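Local atomic coordinates of tetraacyldisaccharide 4'-kinase (Aquifex aeolicus, PDB entry 4EHX), a protein that serves as the 4'-kinase of lipid A biosynthesis, probably moving the gamma-phosphate of ATP onto a tetraacyldisaccharide 1-phosphate to give lipid IVA. Residues L6-S10 against R163-A167; G42-V46 against N169-L174; V67-G73 against V111-E117; G140-R144 against R178-A182; L155-K161 against E191-F195. All coordinates share one frame; numbering follows the deposited sequence. Where two conformers were deposited one is given.

Contact 1 of 5, residues L6-S10 against R163-A167; sequences LLPFS and RLLPA
Leu-6 and Ser-10, four residues apart where the chain enters helix 7-25, lie against Ala-167 and Leu-165 of an irregular loop. The CA atoms of Leu-6 and Ala-167 are 5.0 Å apart. The peptide bond before Pro-166 is cis, and the backbone from Leu-164 to Ala-167 fits a type VI turn. The proline ring meets the helix, with Pro-166 CG 3.5 Å from Phe-9 CB. The phenyl ring leads away. Leu-6 lays CB beside Ala-167 and brings CD1 to 3.7 Å from Pro-166 O. Leu-7 sets out away from the loop, but its CD2 branch comes to 3.9 Å from Ala-167 CB. Ser-10 OG stands anti to the carbonyl carbon (chi1 -67°), which turns it into the bend. There Ser-10 OG donates to Leu-164 O at 2.9 Å, from above the carbonyl plane. Replacing Ser-10 with alanine would probably leave Leu-164 O without this donor and the turn less firmly fixed to the helix. Further along the helix, Tyr-13 and Glu-14 also touch Leu-164. One hydroxyl bond therefore probably fixes the cis-proline turn to the helix, with apolar carbons packed around it.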
# COMPACT_ATOMS: atom_id res chain seq x y z
N LEU A 6 -22.20 16.47 -6.65
CA LEU A 6 -21.23 15.59 -7.31
C LEU A 6 -21.84 14.32 -7.91
O LEU A 6 -21.20 13.65 -8.72
CB LEU A 6 -20.12 15.21 -6.34
CG LEU A 6 -19.21 16.37 -5.95
CD1 LEU A 6 -18.14 15.90 -4.99
CD2 LEU A 6 -18.59 17.00 -7.20
N LEU A 7 -23.06 13.99 -7.51
CA LEU A 7 -23.69 12.76 -7.95
C LEU A 7 -23.81 12.59 -9.48
O LEU A 7 -23.71 11.47 -9.98
CB LEU A 7 -25.07 12.62 -7.31
CG LEU A 7 -25.09 12.13 -5.87
CD1 LEU A 7 -26.43 12.45 -5.23
CD2 LEU A 7 -24.77 10.65 -5.80
N PRO A 8 -24.05 13.70 -10.22
CA PRO A 8 -24.12 13.57 -11.68
C PRO A 8 -22.83 13.01 -12.26
O PRO A 8 -22.87 12.22 -13.20
CB PRO A 8 -24.32 15.02 -12.14
CG PRO A 8 -25.06 15.66 -11.00
CD PRO A 8 -24.44 15.05 -9.77
N PHE A 9 -21.70 13.43 -11.69
CA PHE A 9 -20.42 12.93 -12.13
C PHE A 9 -20.28 11.45 -11.78
O PHE A 9 -19.72 10.68 -12.56
CB PHE A 9 -19.28 13.76 -11.52
CG PHE A 9 -19.28 15.18 -11.99
CD1 PHE A 9 -18.84 15.51 -13.27
CD2 PHE A 9 -19.74 16.20 -11.16
CE1 PHE A 9 -18.85 16.82 -13.71
CE2 PHE A 9 -19.75 17.52 -11.60
CZ PHE A 9 -19.30 17.83 -12.87
N SER A 10 -20.79 11.05 -10.62
CA SER A 10 -20.78 9.65 -10.21
C SER A 10 -21.55 8.75 -11.17
O SER A 10 -21.09 7.67 -11.51
CB SER A 10 -21.33 9.48 -8.80
OG SER A 10 -20.48 10.09 -7.86
N ARG A 163 -19.84 5.17 -1.99
CA ARG A 163 -20.38 5.44 -3.32
C ARG A 163 -19.26 5.69 -4.32
O ARG A 163 -18.13 6.01 -3.93
CB ARG A 163 -21.30 6.67 -3.27
CG ARG A 163 -22.56 6.48 -2.43
CD ARG A 163 -23.33 7.79 -2.32
NE ARG A 163 -22.53 8.85 -1.73
CZ ARG A 163 -22.99 10.05 -1.38
NH1 ARG A 163 -24.27 10.35 -1.56
NH2 ARG A 163 -22.18 10.95 -0.85
N LEU A 164 -19.56 5.57 -5.60
CA LEU A 164 -18.59 5.87 -6.64
C LEU A 164 -18.10 7.31 -6.57
O LEU A 164 -18.87 8.23 -6.29
CB LEU A 164 -19.19 5.61 -8.03
CG LEU A 164 -19.16 4.14 -8.46
CD1 LEU A 164 -20.08 3.89 -9.63
CD2 LEU A 164 -17.74 3.74 -8.79
N LEU A 165 -16.80 7.50 -6.83
CA LEU A 165 -16.23 8.81 -7.13
C LEU A 165 -17.06 9.53 -8.18
O LEU A 165 -17.59 8.90 -9.10
CB LEU A 165 -14.83 8.62 -7.72
CG LEU A 165 -13.73 8.11 -6.79
CD1 LEU A 165 -12.57 7.56 -7.61
CD2 LEU A 165 -13.27 9.22 -5.87
N PRO A 166 -17.15 10.87 -8.08
CA PRO A 166 -16.54 11.67 -7.01
C PRO A 166 -17.44 11.87 -5.79
O PRO A 166 -16.97 12.41 -4.79
CB PRO A 166 -16.29 13.02 -7.70
CG PRO A 166 -17.37 13.12 -8.70
CD PRO A 166 -17.65 11.71 -9.18
N ALA A 167 -18.70 11.45 -5.86
CA ALA A 167 -19.59 11.60 -4.70
C ALA A 167 -19.06 10.82 -3.49
O ALA A 167 -19.14 11.29 -2.35
CB ALA A 167 -21.01 11.18 -5.04

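Contact 2 of 5, residues G42-V46 against N169-L174; sequences GNLSV and NLREPL
Leu-44 overlaps three residues of the loop 169-174. Its CB faces Leu-170 CD2, and Leu-44 CD1 meets Leu-174 CD2 at 3.9 Å. The CD2 branch lies by the carboxylate of Glu-172. The backbones join in a single bridge at Ser-45 and Leu-170. Leu-44 O takes a short, nearly straight bond from Arg-171 N at 2.6 Å. Val-46 N returns one to Asn-169 O at 2.9 Å. Val-46 also presses CG2 on Asn-169 CB at 3.6 Å, and its CG1 touches the aliphatic part of Arg-171. The arginine chain bends at chi3 (-74°) and so carries its guanidinium back to Asn-43. Arg-171 NH2 makes a weak bond to Asn-43 OD1 at 2.8 Å, met at the guanidinium edge, with the amide and guanidinium planes 59° apart. Its stronger partner is Asp-139, in a salt bridge. The buried Arg-171 NE and Glu-172 N have no partner in the model. The amide of Asn-43 is held from its other end as well, because Asn-43 ND2 donates to Ser-45 O at 2.8 Å. Ser-45 OG bonds to Asp-159. Glu-172 is gripped by Gln-142, Arg-179 and Asn-21. Ser-45 and Val-46 begin the predicted ATP-binding P-loop. Two backbone bonds and the arginine thus tie the chain that enters the predicted phosphate-binding loop to 169-174.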
# COMPACT_ATOMS: atom_id res chain seq x y z
N GLY A 42 -5.04 -5.29 -4.06
CA GLY A 42 -5.74 -4.10 -4.45
C GLY A 42 -6.93 -3.78 -3.57
O GLY A 42 -7.24 -4.50 -2.61
N ASN A 43 -7.60 -2.69 -3.89
CA ASN A 43 -8.83 -2.36 -3.19
C ASN A 43 -9.76 -1.56 -4.10
O ASN A 43 -9.46 -1.30 -5.27
CB ASN A 43 -8.54 -1.64 -1.88
CG ASN A 43 -8.30 -0.18 -2.06
OD1 ASN A 43 -7.62 0.23 -3.00
ND2 ASN A 43 -8.87 0.63 -1.17
N LEU A 44 -10.92 -1.21 -3.56
CA LEU A 44 -11.96 -0.59 -4.38
C LEU A 44 -11.99 0.92 -4.21
O LEU A 44 -12.58 1.62 -5.02
CB LEU A 44 -13.34 -1.16 -4.02
CG LEU A 44 -13.62 -2.60 -4.44
CD1 LEU A 44 -15.06 -2.95 -4.14
CD2 LEU A 44 -13.34 -2.76 -5.92
N SER A 45 -11.37 1.43 -3.15
CA SER A 45 -11.56 2.84 -2.81
C SER A 45 -10.26 3.63 -2.71
O SER A 45 -9.18 3.07 -2.49
CB SER A 45 -12.29 2.96 -1.48
OG SER A 45 -11.61 2.23 -0.47
N VAL A 46 -10.38 4.94 -2.88
CA VAL A 46 -9.32 5.84 -2.50
C VAL A 46 -9.39 6.01 -0.98
O VAL A 46 -10.44 5.79 -0.37
CB VAL A 46 -9.47 7.20 -3.20
CG1 VAL A 46 -9.50 6.99 -4.70
CG2 VAL A 46 -10.74 7.91 -2.73
N ASN A 169 -15.95 7.46 -2.37
CA ASN A 169 -14.55 7.08 -2.55
C ASN A 169 -14.32 5.84 -3.41
O ASN A 169 -13.17 5.45 -3.61
CB ASN A 169 -13.88 6.87 -1.19
CG ASN A 169 -13.97 8.08 -0.31
OD1 ASN A 169 -13.33 9.10 -0.57
ND2 ASN A 169 -14.78 7.99 0.74
N LEU A 170 -15.38 5.22 -3.91
CA LEU A 170 -15.20 3.99 -4.67
C LEU A 170 -14.64 4.25 -6.07
O LEU A 170 -15.13 5.12 -6.81
CB LEU A 170 -16.51 3.20 -4.75
CG LEU A 170 -17.04 2.65 -3.42
CD1 LEU A 170 -18.35 1.89 -3.64
CD2 LEU A 170 -15.99 1.75 -2.76
N ARG A 171 -13.61 3.50 -6.44
CA ARG A 171 -13.06 3.58 -7.80
C ARG A 171 -13.89 2.74 -8.76
O ARG A 171 -13.87 2.99 -9.97
CB ARG A 171 -11.59 3.12 -7.82
CG ARG A 171 -10.63 4.16 -7.23
CD ARG A 171 -9.17 3.77 -7.43
NE ARG A 171 -8.77 2.68 -6.54
CZ ARG A 171 -7.52 2.23 -6.43
NH1 ARG A 171 -6.54 2.78 -7.15
NH2 ARG A 171 -7.25 1.23 -5.60
N GLU A 172 -14.58 1.73 -8.22
CA GLU A 172 -15.45 0.84 -8.99
C GLU A 172 -16.63 0.44 -8.14
O GLU A 172 -16.52 0.41 -6.91
CB GLU A 172 -14.74 -0.48 -9.33
CG GLU A 172 -13.41 -0.37 -9.97
CD GLU A 172 -12.93 -1.73 -10.43
OE1 GLU A 172 -12.01 -2.29 -9.78
OE2 GLU A 172 -13.49 -2.24 -11.42
N PRO A 173 -17.75 0.08 -8.78
CA PRO A 173 -18.96 -0.36 -8.09
C PRO A 173 -18.67 -1.61 -7.28
O PRO A 173 -17.81 -2.40 -7.66
CB PRO A 173 -19.91 -0.72 -9.23
CG PRO A 173 -19.44 0.09 -10.38
CD PRO A 173 -17.96 0.20 -10.24
N LEU A 174 -19.39 -1.78 -6.17
CA LEU A 174 -19.21 -2.93 -5.30
C LEU A 174 -19.44 -4.28 -5.98
O LEU A 174 -18.91 -5.30 -5.53
CB LEU A 174 -20.10 -2.79 -4.05
CG LEU A 174 -19.80 -1.65 -3.08
CD1 LEU A 174 -20.89 -1.56 -2.01
CD2 LEU A 174 -18.42 -1.81 -2.43

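Contact 3 of 5, residues V67-G73 against V111-E117; sequences VCILSRG and VSVVASE
Val-67 O and Ile-69 N start the close-packed part of this contact, bonding to Ser-112 N and Ser-112 O. Strands 67-71 and 112-116 run parallel, their axes 4.4 Å apart at closest approach. Ile-69 N to Ser-112 O is 2.7 Å, and the pairing continues through Val-114 to Ser-116 N on Ser-71 O at 2.9 Å. On one face Cys-68 SG meets Val-114 CG2 at 3.8 Å, and Leu-70 lies alongside Val-114. On the other, Ile-69 CG1 and Val-67 CG1 both approach Val-111 CG1, Val-67 CG1 to 3.6 Å. This pair belongs to the buried parallel core of the P-loop NTPase fold. Strand 134-138 flanks 67-71, and antiparallel strand 81-86 flanks 112-116. Gly-73 has a positive phi, and a CB there would crowd Ala-115 CB.

The far end is looser and reaches the surface. Arg-72 extends fully, while Glu-117 folds at chi2 (81°) to meet it. In this salt bridge the guanidinium grips side-on, Arg-72 NE and Arg-72 NH1 both 2.8 Å from Glu-117 OE2. The NH1 bond uses the syn lone pair; NE comes from above the carboxylate plane. A buffer molecule makes a weak, long ion pair with Arg-72 NE.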
# COMPACT_ATOMS: atom_id res chain seq x y z
N VAL A 67 11.20 -12.17 -5.02
CA VAL A 67 9.96 -11.40 -5.19
C VAL A 67 10.23 -10.05 -5.84
O VAL A 67 11.22 -9.37 -5.53
CB VAL A 67 9.31 -11.14 -3.80
CG1 VAL A 67 8.06 -10.23 -3.93
CG2 VAL A 67 8.99 -12.47 -3.10
N CYS A 68 9.35 -9.64 -6.75
CA CYS A 68 9.42 -8.31 -7.31
C CYS A 68 8.06 -7.66 -7.23
O CYS A 68 7.06 -8.24 -7.66
CB CYS A 68 9.90 -8.35 -8.76
SG CYS A 68 10.10 -6.73 -9.53
N ILE A 69 8.01 -6.44 -6.69
CA ILE A 69 6.78 -5.66 -6.67
C ILE A 69 6.66 -4.89 -7.98
O ILE A 69 7.62 -4.27 -8.42
CB ILE A 69 6.79 -4.61 -5.54
CG1 ILE A 69 7.13 -5.24 -4.20
CG2 ILE A 69 5.46 -3.81 -5.53
CD1 ILE A 69 6.19 -6.31 -3.77
N LEU A 70 5.48 -4.91 -8.60
CA LEU A 70 5.22 -4.08 -9.77
C LEU A 70 4.30 -2.98 -9.31
O LEU A 70 3.12 -3.23 -9.01
CB LEU A 70 4.55 -4.89 -10.90
CG LEU A 70 5.33 -6.10 -11.42
CD1 LEU A 70 4.54 -6.81 -12.56
CD2 LEU A 70 6.71 -5.65 -11.93
N SER A 71 4.86 -1.78 -9.23
CA SER A 71 4.14 -0.61 -8.75
C SER A 71 3.84 0.36 -9.91
O SER A 71 4.58 0.40 -10.89
CB SER A 71 5.00 0.08 -7.67
OG SER A 71 4.23 0.90 -6.83
N ARG A 72 2.77 1.14 -9.78
CA ARG A 72 2.39 2.10 -10.82
C ARG A 72 3.37 3.24 -10.95
O ARG A 72 3.75 3.60 -12.07
CB ARG A 72 1.00 2.69 -10.54
CG ARG A 72 0.48 3.54 -11.70
CD ARG A 72 -0.95 4.02 -11.44
NE ARG A 72 -1.51 4.70 -12.61
CZ ARG A 72 -2.75 5.18 -12.67
NH1 ARG A 72 -3.18 5.78 -13.77
NH2 ARG A 72 -3.57 5.06 -11.63
N GLY A 73 3.76 3.82 -9.82
CA GLY A 73 4.56 5.03 -9.84
C GLY A 73 3.85 6.14 -10.59
O GLY A 73 4.38 6.67 -11.57
N VAL A 111 13.34 -7.36 -1.32
CA VAL A 111 12.44 -7.49 -2.46
C VAL A 111 12.76 -6.45 -3.53
O VAL A 111 13.14 -5.33 -3.20
CB VAL A 111 10.98 -7.31 -1.98
CG1 VAL A 111 10.04 -7.35 -3.15
CG2 VAL A 111 10.63 -8.40 -0.96
N SER A 112 12.61 -6.82 -4.81
CA SER A 112 12.78 -5.85 -5.88
C SER A 112 11.50 -5.02 -6.09
O SER A 112 10.41 -5.48 -5.78
CB SER A 112 13.19 -6.53 -7.20
OG SER A 112 14.45 -7.18 -7.07
N VAL A 113 11.66 -3.80 -6.59
CA VAL A 113 10.53 -2.93 -6.89
C VAL A 113 10.74 -2.31 -8.26
O VAL A 113 11.81 -1.75 -8.56
CB VAL A 113 10.36 -1.81 -5.85
CG1 VAL A 113 9.21 -0.86 -6.24
CG2 VAL A 113 10.13 -2.40 -4.47
N VAL A 114 9.72 -2.42 -9.09
CA VAL A 114 9.75 -1.83 -10.42
C VAL A 114 8.53 -0.93 -10.58
O VAL A 114 7.42 -1.30 -10.20
CB VAL A 114 9.77 -2.95 -11.51
CG1 VAL A 114 9.46 -2.37 -12.89
CG2 VAL A 114 11.13 -3.67 -11.49
N ALA A 115 8.76 0.28 -11.09
CA ALA A 115 7.69 1.23 -11.33
C ALA A 115 7.41 1.28 -12.83
O ALA A 115 8.31 1.52 -13.64
CB ALA A 115 8.06 2.62 -10.80
N SER A 116 6.16 1.07 -13.20
CA SER A 116 5.77 1.10 -14.59
C SER A 116 4.25 1.21 -14.64
O SER A 116 3.56 0.40 -14.04
CB SER A 116 6.23 -0.19 -15.26
OG SER A 116 6.05 -0.14 -16.66
N GLU A 117 3.74 2.23 -15.33
CA GLU A 117 2.30 2.35 -15.53
C GLU A 117 1.73 1.06 -16.12
O GLU A 117 0.69 0.54 -15.67
CB GLU A 117 2.04 3.51 -16.51
CG GLU A 117 0.58 3.86 -16.69
CD GLU A 117 0.07 4.73 -15.56
OE1 GLU A 117 0.89 5.40 -14.89
OE2 GLU A 117 -1.16 4.75 -15.35

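Contact 4 of 5, residues G140-R144 against R178-A182; sequences GFQHR and RRADA
Phe-141, in a type I turn from Gly-140 to His-143, forms a cation-pi stack with Arg-179. The guanidinium of Arg-179 lies over the phenyl ring, centres 4.3 Å apart and planes 24° apart. Arg-179 gets there through a bend at chi3 and a quarter turn at chi4 (-91°), which lays the flat group across the ring. Phe-141 has CG anti to the backbone N and beside its own carbonyl carbon, so ring and carbonyl address the same arginine. Arg-179 NH2 donates to Phe-141 O at 2.9 Å, with that oxygen in the guanidinium plane. Arg-144 covers the other face of the Arg-179 guanidinium. It too bends at chi3, and its CD sits 3.6 Å from Arg-179 NE. Arg-179 CD lies over the centre of the Arg-144 guanidinium, 3.3 Å from Arg-144 CZ. The two guanidinium planes are 5° from parallel. Acids nearby probably offset this pairing of like charges: Asp-25 binds Arg-144, while Glu-176 and Glu-172 bind Arg-179. The contact ties the loop after strand 134-138 to that before strand 182-186. Water 1 bridges the two partners, accepting from Arg-179 NE at 2.8 Å and donating to Phe-141 O at 2.7 Å.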
# COMPACT_ATOMS: atom_id res chain seq x y z
N GLY A 140 -3.19 -3.42 -7.80
CA GLY A 140 -3.35 -3.97 -9.13
C GLY A 140 -4.75 -4.44 -9.46
O GLY A 140 -4.95 -4.99 -10.55
N PHE A 141 -5.72 -4.23 -8.57
CA PHE A 141 -7.09 -4.75 -8.83
C PHE A 141 -7.74 -4.22 -10.13
O PHE A 141 -8.41 -4.97 -10.86
CB PHE A 141 -8.04 -4.48 -7.64
CG PHE A 141 -9.33 -5.26 -7.69
CD1 PHE A 141 -9.35 -6.62 -7.40
CD2 PHE A 141 -10.52 -4.63 -7.99
CE1 PHE A 141 -10.56 -7.35 -7.43
CE2 PHE A 141 -11.73 -5.34 -8.01
CZ PHE A 141 -11.75 -6.70 -7.74
N GLN A 142 -7.53 -2.95 -10.42
CA GLN A 142 -8.08 -2.33 -11.63
C GLN A 142 -7.25 -2.58 -12.90
O GLN A 142 -7.70 -2.29 -14.02
CB GLN A 142 -8.22 -0.81 -11.42
CG GLN A 142 -9.36 -0.41 -10.48
CD GLN A 142 -9.04 -0.65 -9.01
OE1 GLN A 142 -7.91 -0.42 -8.56
NE2 GLN A 142 -10.02 -1.12 -8.26
N HIS A 143 -6.02 -3.07 -12.75
CA HIS A 143 -5.13 -3.23 -13.90
C HIS A 143 -5.39 -4.54 -14.65
O HIS A 143 -4.54 -5.43 -14.68
CB HIS A 143 -3.65 -3.11 -13.49
CG HIS A 143 -2.74 -2.82 -14.64
ND1 HIS A 143 -2.64 -1.56 -15.21
CD2 HIS A 143 -1.89 -3.61 -15.34
CE1 HIS A 143 -1.78 -1.60 -16.21
NE2 HIS A 143 -1.31 -2.83 -16.31
N ARG A 144 -6.58 -4.65 -15.25
CA ARG A 144 -7.07 -5.94 -15.74
C ARG A 144 -6.31 -6.45 -16.96
O ARG A 144 -6.38 -7.64 -17.27
CB ARG A 144 -8.57 -5.86 -16.03
CG ARG A 144 -9.40 -5.56 -14.78
CD ARG A 144 -10.90 -5.69 -15.04
NE ARG A 144 -11.32 -7.06 -15.32
CZ ARG A 144 -12.57 -7.41 -15.62
NH1 ARG A 144 -13.53 -6.48 -15.67
NH2 ARG A 144 -12.87 -8.67 -15.89
N ARG A 178 -16.85 -9.37 -7.21
CA ARG A 178 -16.85 -10.68 -7.87
C ARG A 178 -15.52 -11.08 -8.54
O ARG A 178 -15.26 -12.27 -8.74
CB ARG A 178 -18.01 -10.79 -8.88
CG ARG A 178 -17.86 -9.92 -10.12
CD ARG A 178 -19.17 -9.95 -10.93
NE ARG A 178 -19.13 -9.05 -12.08
CZ ARG A 178 -20.22 -8.59 -12.70
NH1 ARG A 178 -21.43 -8.94 -12.28
NH2 ARG A 178 -20.10 -7.78 -13.75
N ARG A 179 -14.70 -10.10 -8.92
CA ARG A 179 -13.41 -10.40 -9.56
C ARG A 179 -12.36 -10.98 -8.60
O ARG A 179 -11.39 -11.58 -9.04
CB ARG A 179 -12.80 -9.19 -10.26
CG ARG A 179 -13.72 -8.52 -11.27
CD ARG A 179 -12.91 -7.77 -12.33
NE ARG A 179 -11.95 -6.78 -11.80
CZ ARG A 179 -12.22 -5.48 -11.60
NH1 ARG A 179 -13.44 -5.00 -11.84
NH2 ARG A 179 -11.27 -4.66 -11.17
N ALA A 180 -12.56 -10.78 -7.30
CA ALA A 180 -11.60 -11.26 -6.31
C ALA A 180 -11.53 -12.78 -6.23
O ALA A 180 -12.54 -13.46 -6.32
CB ALA A 180 -11.92 -10.68 -4.92
N ASP A 181 -10.31 -13.31 -6.05
CA ASP A 181 -10.14 -14.71 -5.68
C ASP A 181 -10.19 -14.87 -4.18
O ASP A 181 -10.53 -15.93 -3.66
CB ASP A 181 -8.81 -15.24 -6.19
CG ASP A 181 -8.73 -15.29 -7.68
OD1 ASP A 181 -9.71 -15.78 -8.31
OD2 ASP A 181 -7.70 -14.85 -8.22
N ALA A 182 -9.78 -13.81 -3.48
CA ALA A 182 -9.73 -13.84 -2.02
C ALA A 182 -10.04 -12.44 -1.52
O ALA A 182 -9.65 -11.45 -2.15
CB ALA A 182 -8.34 -14.28 -1.54
O HOH W 1 -9.34 -7.53 -10.99

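Contact 5 of 5, residues L155-K161 against E191-F195; sequences LKKKDLK and EPFEF
Leu-155 opens the contact with CD1 against Phe-195, 3.6 Å from Phe-195 CE2. Two CH-pi contacts form where strand 150-156 leads into a short, weakly bonded helix. Leu-155 O points at the edge of the Phe-193 ring, 3.4 Å from Phe-193 CZ. Lys-156 N is held by Asp-159 OD2, and the side-chain amine of Lys-156 leads away to Gly-48 O in the predicted ATP site. Lys-157 lies over the face of Phe-193, its CB 3.9 Å from the ring centroid. With chi1 at 73°, Phe-193 CG sits between the backbone N and the carbonyl carbon, which brings the ring under Lys-157. Beyond CB the lysine runs extended past Glu-191, with Lys-157 CD 3.3 Å from Glu-191 OE2. Leu-160 serves both rings: CD1 touches Phe-193 CE2 at 3.9 Å, and CD2 sits over the face of Phe-195, 4.0 Å from its centroid. Phe-193 replaced by alanine would probably leave Lys-157 CB without its aromatic partner and open a gap beside Leu-160 CD1. Lys-161 NZ stays 4.0 Å from Glu-191 OE2, beyond a salt bridge. The surface side is bridged by water. Water 2 accepts from Lys-157 N and donates to Glu-191 O at 2.8 Å.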
# COMPACT_ATOMS: atom_id res chain seq x y z
N LEU A 155 -10.96 -5.05 1.57
CA LEU A 155 -12.21 -4.34 1.80
C LEU A 155 -12.28 -3.86 3.24
O LEU A 155 -12.07 -4.66 4.15
CB LEU A 155 -13.40 -5.28 1.60
CG LEU A 155 -14.11 -5.50 0.27
CD1 LEU A 155 -15.31 -6.38 0.57
CD2 LEU A 155 -14.54 -4.19 -0.39
N LYS A 156 -12.60 -2.59 3.45
CA LYS A 156 -12.92 -2.14 4.81
C LYS A 156 -14.42 -1.91 4.97
O LYS A 156 -15.14 -1.70 3.99
CB LYS A 156 -12.13 -0.90 5.19
CG LYS A 156 -12.41 0.29 4.32
CD LYS A 156 -11.45 1.41 4.61
CE LYS A 156 -11.61 2.52 3.59
NZ LYS A 156 -10.62 3.60 3.81
N LYS A 157 -14.89 -1.94 6.21
CA LYS A 157 -16.33 -1.81 6.45
C LYS A 157 -16.88 -0.57 5.75
O LYS A 157 -17.95 -0.61 5.15
CB LYS A 157 -16.64 -1.78 7.95
CG LYS A 157 -18.13 -1.76 8.27
CD LYS A 157 -18.36 -1.67 9.78
CE LYS A 157 -19.84 -1.67 10.14
NZ LYS A 157 -20.04 -1.51 11.61
N LYS A 158 -16.14 0.54 5.82
CA LYS A 158 -16.57 1.79 5.19
C LYS A 158 -16.87 1.64 3.69
O LYS A 158 -17.78 2.30 3.15
CB LYS A 158 -15.50 2.86 5.39
CG LYS A 158 -15.91 4.27 4.96
CD LYS A 158 -14.72 5.20 4.99
CE LYS A 158 -15.10 6.62 4.59
NZ LYS A 158 -13.91 7.51 4.52
N ASP A 159 -16.10 0.79 3.00
CA ASP A 159 -16.29 0.56 1.56
C ASP A 159 -17.71 0.09 1.24
O ASP A 159 -18.30 0.50 0.23
CB ASP A 159 -15.30 -0.47 1.03
CG ASP A 159 -13.86 0.03 1.03
OD1 ASP A 159 -13.65 1.26 0.93
OD2 ASP A 159 -12.93 -0.81 1.13
N LEU A 160 -18.24 -0.80 2.08
CA LEU A 160 -19.56 -1.40 1.84
C LEU A 160 -20.69 -0.38 1.89
O LEU A 160 -21.79 -0.62 1.38
CB LEU A 160 -19.83 -2.52 2.84
CG LEU A 160 -18.90 -3.73 2.80
CD1 LEU A 160 -19.26 -4.71 3.89
CD2 LEU A 160 -18.96 -4.41 1.43
N LYS A 161 -20.43 0.77 2.51
CA LYS A 161 -21.44 1.81 2.63
C LYS A 161 -21.17 2.99 1.71
O LYS A 161 -21.90 3.96 1.72
CB LYS A 161 -21.51 2.30 4.08
CG LYS A 161 -21.74 1.19 5.10
CD LYS A 161 -21.60 1.69 6.54
CE LYS A 161 -20.15 1.99 6.89
NZ LYS A 161 -19.96 2.22 8.35
N GLU A 191 -12.73 -1.12 13.21
CA GLU A 191 -14.07 -1.21 12.65
C GLU A 191 -14.30 -2.65 12.22
O GLU A 191 -14.37 -2.94 11.02
CB GLU A 191 -14.34 -0.28 11.46
CG GLU A 191 -14.88 1.08 11.84
CD GLU A 191 -15.61 1.74 10.68
OE1 GLU A 191 -15.26 2.89 10.34
OE2 GLU A 191 -16.53 1.11 10.12
N PRO A 192 -14.43 -3.55 13.20
CA PRO A 192 -14.57 -4.98 12.91
C PRO A 192 -15.84 -5.23 12.13
O PRO A 192 -16.84 -4.55 12.37
CB PRO A 192 -14.72 -5.61 14.30
CG PRO A 192 -14.36 -4.55 15.29
CD PRO A 192 -14.63 -3.24 14.63
N PHE A 193 -15.81 -6.19 11.22
CA PHE A 193 -17.02 -6.55 10.49
C PHE A 193 -16.89 -7.91 9.84
O PHE A 193 -15.79 -8.44 9.70
CB PHE A 193 -17.36 -5.49 9.43
CG PHE A 193 -16.45 -5.48 8.22
CD1 PHE A 193 -15.15 -5.00 8.31
CD2 PHE A 193 -16.90 -5.94 6.99
CE1 PHE A 193 -14.32 -4.98 7.20
CE2 PHE A 193 -16.08 -5.93 5.86
CZ PHE A 193 -14.78 -5.44 5.97
N GLU A 194 -18.02 -8.45 9.43
CA GLU A 194 -18.06 -9.72 8.71
C GLU A 194 -18.60 -9.45 7.32
O GLU A 194 -19.38 -8.52 7.10
CB GLU A 194 -18.98 -10.71 9.43
CG GLU A 194 -18.66 -10.90 10.91
CD GLU A 194 -17.51 -11.87 11.15
OE1 GLU A 194 -17.07 -12.52 10.18
OE2 GLU A 194 -17.07 -11.98 12.31
N PHE A 195 -18.20 -10.27 6.36
CA PHE A 195 -18.72 -10.14 5.01
C PHE A 195 -18.60 -11.47 4.29
O PHE A 195 -17.50 -11.92 3.96
CB PHE A 195 -17.94 -9.06 4.26
CG PHE A 195 -18.50 -8.75 2.91
CD1 PHE A 195 -19.82 -8.35 2.77
CD2 PHE A 195 -17.70 -8.82 1.78
CE1 PHE A 195 -20.34 -8.05 1.52
CE2 PHE A 195 -18.21 -8.52 0.53
CZ PHE A 195 -19.53 -8.14 0.40
O HOH W 2 -13.21 -1.98 8.71
O HOH W 3 -17.48 -1.95 13.44
O HOH W 4 -19.61 -4.80 12.06

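In the fold
Contacts 1, 2, 4 and 5 gather around the chain between strands 150-156 and 182-186. Their segments alternate along the sequence. Contacts 1 and 2 have centres 12 Å apart and share the loop after helix 157-160, where Arg-163 O and Leu-165 N probably bond to Leu-170 N and O. Glu-172 joins contact 2 to contact 4, about 11 Å away between centres, and Ser-45 joins it to contact 5 through Asp-159. Contact 3 is nested within the loop closed by contact 2, touches contact 4 where Glu-117 packs on His-143, and lies about 28 Å from contact 5 between centres. Together they connect the N-terminal helix, the predicted ATP-binding loop and the strands of the P-loop core.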